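Local coordinates for uncharacterized protein C4B3.07 (Schizosaccharomyces pombe, PDB 3QTM), which is required for correct translation termination and directly inhibits ofd1, probably thereby stabilising the N-terminal transcription factor domain of sre1 in hypoxic gene control, at residues 120-125 / 166-171. Numbering follows the deposited sequence.
Sequences RLFLAL and LRPLAQ
L169 reaches across to the start of helix 119-142 with both of its methyl groups, and this fork makes the tightly packed part of the contact. CD2 lies 3.8 Å from CB of F122, while CD1 rests on the backbone N and CA of L123, 3.8 Å from that N, and then on its CB at 4.0 Å. Leucine suits the place because its branched end can touch two successive residues of the facing helix at once; with CG anti to the carbonyl carbon (chi1 -62°) and CD1 continuing the chain in an extended course, the fork is carried out to the opposite backbone. The L123 side chain also touches S184, and L169 packs on L217 of helix 213-220. The axes of the short segments 120-125 and 166-170 approach to 9.3 Å, with 134° between their N-to-C directions, an oblique, roughly antiparallel pairing of successive helices in the all-helical, tetratricopeptide-related array of this ETT1-family protein. No hydrogen bond joins the segments, and the contact rests on apolar groups. Whereas L169 and L123 are buried, F122 and P168 on the solvent side are partly exposed and share a single ring-to-ring touch: they cross at about a right angle, with CB of P168 in the plane of the F122 ring at its edge and CG 3.8 Å from CE2. The length of the phenyl group carries its CD2-CE2 edge to P168, and proline, lacking a backbone N-H, fits where helix 151-170 is kinked and the N of 168 has no bond to the preceding turn. An alanine in place of F122 would keep the CB that meets L169 but would probably leave P168 without its aromatic neighbour and open a gap beside it. The same phenyl ring packs edge-to-face with Y165, one turn before L169.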
ATOM      1  N   ARG A 120      -4.751 -15.652   0.720  1.00 19.60           N
ATOM      2  CA  ARG A 120      -5.623 -14.775  -0.048  1.00 22.55           C
ATOM      3  C   ARG A 120      -6.706 -14.187   0.851  1.00 20.11           C
ATOM      4  O   ARG A 120      -7.094 -13.048   0.683  1.00 21.33           O
ATOM      5  CB  ARG A 120      -6.228 -15.501  -1.258  1.00 22.44           C
ATOM      6  CG  ARG A 120      -5.237 -15.723  -2.395  1.00 24.22           C
ATOM      7  CD  ARG A 120      -5.751 -16.715  -3.449  1.00 26.80           C
ATOM      8  NE  ARG A 120      -4.674 -17.052  -4.375  1.00 30.87           N
ATOM      9  CZ  ARG A 120      -4.515 -16.510  -5.580  1.00 38.14           C
ATOM     10  NH1 ARG A 120      -5.386 -15.620  -6.047  1.00 33.95           N
ATOM     11  NH2 ARG A 120      -3.480 -16.868  -6.329  1.00 40.35           N
ATOM     12  N   LEU A 121      -7.165 -14.964   1.825  1.00 21.45           N
ATOM     13  CA  LEU A 121      -8.188 -14.482   2.738  1.00 21.23           C
ATOM     14  C   LEU A 121      -7.619 -13.390   3.633  1.00 20.03           C
ATOM     15  O   LEU A 121      -8.275 -12.368   3.867  1.00 19.47           O
ATOM     16  CB  LEU A 121      -8.762 -15.622   3.593  1.00 18.06           C
ATOM     17  CG  LEU A 121     -10.022 -15.202   4.367  1.00 20.28           C
ATOM     18  CD1 LEU A 121     -11.207 -14.999   3.384  1.00 16.77           C
ATOM     19  CD2 LEU A 121     -10.382 -16.181   5.491  1.00 18.05           C
ATOM     20  N   PHE A 122      -6.395 -13.606   4.113  1.00 19.41           N
ATOM     21  CA  PHE A 122      -5.749 -12.640   4.996  1.00 20.16           C
ATOM     22  C   PHE A 122      -5.564 -11.319   4.268  1.00 21.25           C
ATOM     23  O   PHE A 122      -5.746 -10.252   4.854  1.00 21.11           O
ATOM     24  CB  PHE A 122      -4.411 -13.171   5.523  1.00 19.47           C
ATOM     25  CG  PHE A 122      -4.552 -14.139   6.682  1.00 23.07           C
ATOM     26  CD1 PHE A 122      -5.785 -14.702   6.989  1.00 20.54           C
ATOM     27  CD2 PHE A 122      -3.445 -14.508   7.434  1.00 23.95           C
ATOM     28  CE1 PHE A 122      -5.919 -15.590   8.043  1.00 27.56           C
ATOM     29  CE2 PHE A 122      -3.561 -15.406   8.488  1.00 25.30           C
ATOM     30  CZ  PHE A 122      -4.803 -15.946   8.797  1.00 29.16           C
ATOM     31  N   LEU A 123      -5.233 -11.399   2.981  1.00 20.09           N
ATOM     32  CA  LEU A 123      -5.030 -10.198   2.183  1.00 22.32           C
ATOM     33  C   LEU A 123      -6.358  -9.468   1.982  1.00 20.24           C
ATOM     34  O   LEU A 123      -6.416  -8.249   2.128  1.00 21.50           O
ATOM     35  CB  LEU A 123      -4.352 -10.515   0.840  1.00 18.87           C
ATOM     36  CG  LEU A 123      -4.126  -9.373  -0.172  1.00 21.99           C
ATOM     37  CD1 LEU A 123      -3.178  -8.300   0.363  1.00 18.62           C
ATOM     38  CD2 LEU A 123      -3.603  -9.905  -1.510  1.00 24.48           C
ATOM     39  N   ALA A 124      -7.415 -10.214   1.665  1.00 19.58           N
ATOM     40  CA  ALA A 124      -8.753  -9.638   1.491  1.00 19.20           C
ATOM     41  C   ALA A 124      -9.244  -8.955   2.765  1.00 19.95           C
ATOM     42  O   ALA A 124      -9.860  -7.886   2.718  1.00 19.04           O
ATOM     43  CB  ALA A 124      -9.755 -10.721   1.075  1.00 18.91           C
ATOM     44  N   LEU A 125      -8.985  -9.596   3.902  1.00 18.37           N
ATOM     45  CA  LEU A 125      -9.360  -9.041   5.194  1.00 19.78           C
ATOM     46  C   LEU A 125      -8.619  -7.730   5.442  1.00 20.82           C
ATOM     47  O   LEU A 125      -9.235  -6.718   5.772  1.00 19.77           O
ATOM     48  CB  LEU A 125      -9.025 -10.020   6.323  1.00 19.83           C
ATOM     49  CG  LEU A 125     -10.000 -11.166   6.548  1.00 20.58           C
ATOM     50  CD1 LEU A 125      -9.309 -12.302   7.322  1.00 21.26           C
ATOM     51  CD2 LEU A 125     -11.253 -10.659   7.280  1.00 19.62           C
ATOM     52  N   LEU A 166      -2.019  -8.791   8.224  1.00 22.13           N
ATOM     53  CA  LEU A 166      -0.850  -8.476   7.410  1.00 22.56           C
ATOM     54  C   LEU A 166       0.416  -9.156   7.948  1.00 23.10           C
ATOM     55  O   LEU A 166       1.281  -9.594   7.184  1.00 21.87           O
ATOM     56  CB  LEU A 166      -0.633  -6.971   7.330  1.00 18.69           C
ATOM     57  CG  LEU A 166      -1.673  -6.151   6.552  1.00 23.01           C
ATOM     58  CD1 LEU A 166      -1.474  -4.662   6.802  1.00 18.56           C
ATOM     59  CD2 LEU A 166      -1.607  -6.461   5.065  1.00 20.67           C
ATOM     60  N   ARG A 167       0.520  -9.242   9.265  1.00 24.04           N
ATOM     61  CA  ARG A 167       1.739  -9.755   9.888  1.00 24.39           C
ATOM     62  C   ARG A 167       2.103 -11.149   9.377  1.00 23.56           C
ATOM     63  O   ARG A 167       3.231 -11.375   8.968  1.00 27.44           O
ATOM     64  CB  ARG A 167       1.623  -9.723  11.418  1.00 27.08           C
ATOM     65  CG  ARG A 167       2.852 -10.254  12.137  1.00 31.68           C
ATOM     66  CD  ARG A 167       2.622 -10.342  13.642  1.00 31.40           C
ATOM     67  NE  ARG A 167       2.183  -9.064  14.199  1.00 28.65           N
ATOM     68  CZ  ARG A 167       3.000  -8.048  14.434  1.00 31.73           C
ATOM     69  NH1 ARG A 167       4.292  -8.159  14.151  1.00 34.31           N
ATOM     70  NH2 ARG A 167       2.526  -6.921  14.946  1.00 37.50           N
ATOM     71  N   PRO A 168       1.144 -12.086   9.373  1.00 24.52           N
ATOM     72  CA  PRO A 168       1.458 -13.403   8.803  1.00 29.58           C
ATOM     73  C   PRO A 168       1.912 -13.324   7.344  1.00 31.89           C
ATOM     74  O   PRO A 168       2.797 -14.088   6.956  1.00 30.92           O
ATOM     75  CB  PRO A 168       0.121 -14.162   8.880  1.00 28.65           C
ATOM     76  CG  PRO A 168      -0.665 -13.474   9.930  1.00 26.61           C
ATOM     77  CD  PRO A 168      -0.204 -12.038   9.971  1.00 27.44           C
ATOM     78  N   LEU A 169       1.306 -12.440   6.550  1.00 27.75           N
ATOM     79  CA  LEU A 169       1.624 -12.358   5.122  1.00 27.60           C
ATOM     80  C   LEU A 169       3.046 -11.885   4.905  1.00 28.23           C
ATOM     81  O   LEU A 169       3.679 -12.231   3.910  1.00 30.70           O
ATOM     82  CB  LEU A 169       0.680 -11.391   4.396  1.00 25.89           C
ATOM     83  CG  LEU A 169      -0.800 -11.750   4.405  1.00 25.93           C
ATOM     84  CD1 LEU A 169      -1.582 -10.644   3.733  1.00 23.86           C
ATOM     85  CD2 LEU A 169      -1.043 -13.090   3.711  1.00 25.96           C
ATOM     86  N   ALA A 170       3.538 -11.074   5.833  1.00 28.56           N
ATOM     87  CA  ALA A 170       4.860 -10.469   5.692  1.00 31.04           C
ATOM     88  C   ALA A 170       6.013 -11.396   6.115  1.00 33.93           C
ATOM     89  O   ALA A 170       7.174 -11.086   5.883  1.00 35.01           O
ATOM     90  CB  ALA A 170       4.916  -9.156   6.460  1.00 26.01           C
ATOM     91  N   GLN A 171       5.697 -12.528   6.729  1.00 35.07           N
ATOM     92  CA  GLN A 171       6.737 -13.472   7.137  1.00 37.17           C
ATOM     93  C   GLN A 171       7.365 -14.158   5.932  1.00 41.94           C
ATOM     94  O   GLN A 171       6.695 -14.402   4.924  1.00 36.39           O
ATOM     95  CB  GLN A 171       6.169 -14.525   8.093  1.00 38.77           C
ATOM     96  CG  GLN A 171       5.594 -13.943   9.380  1.00 37.46           C
ATOM     97  CD  GLN A 171       6.462 -12.833   9.954  1.00 40.81           C
ATOM     98  OE1 GLN A 171       5.987 -11.710  10.196  1.00 44.85           O
ATOM     99  NE2 GLN A 171       7.744 -13.129  10.153  1.00 40.99           N
TER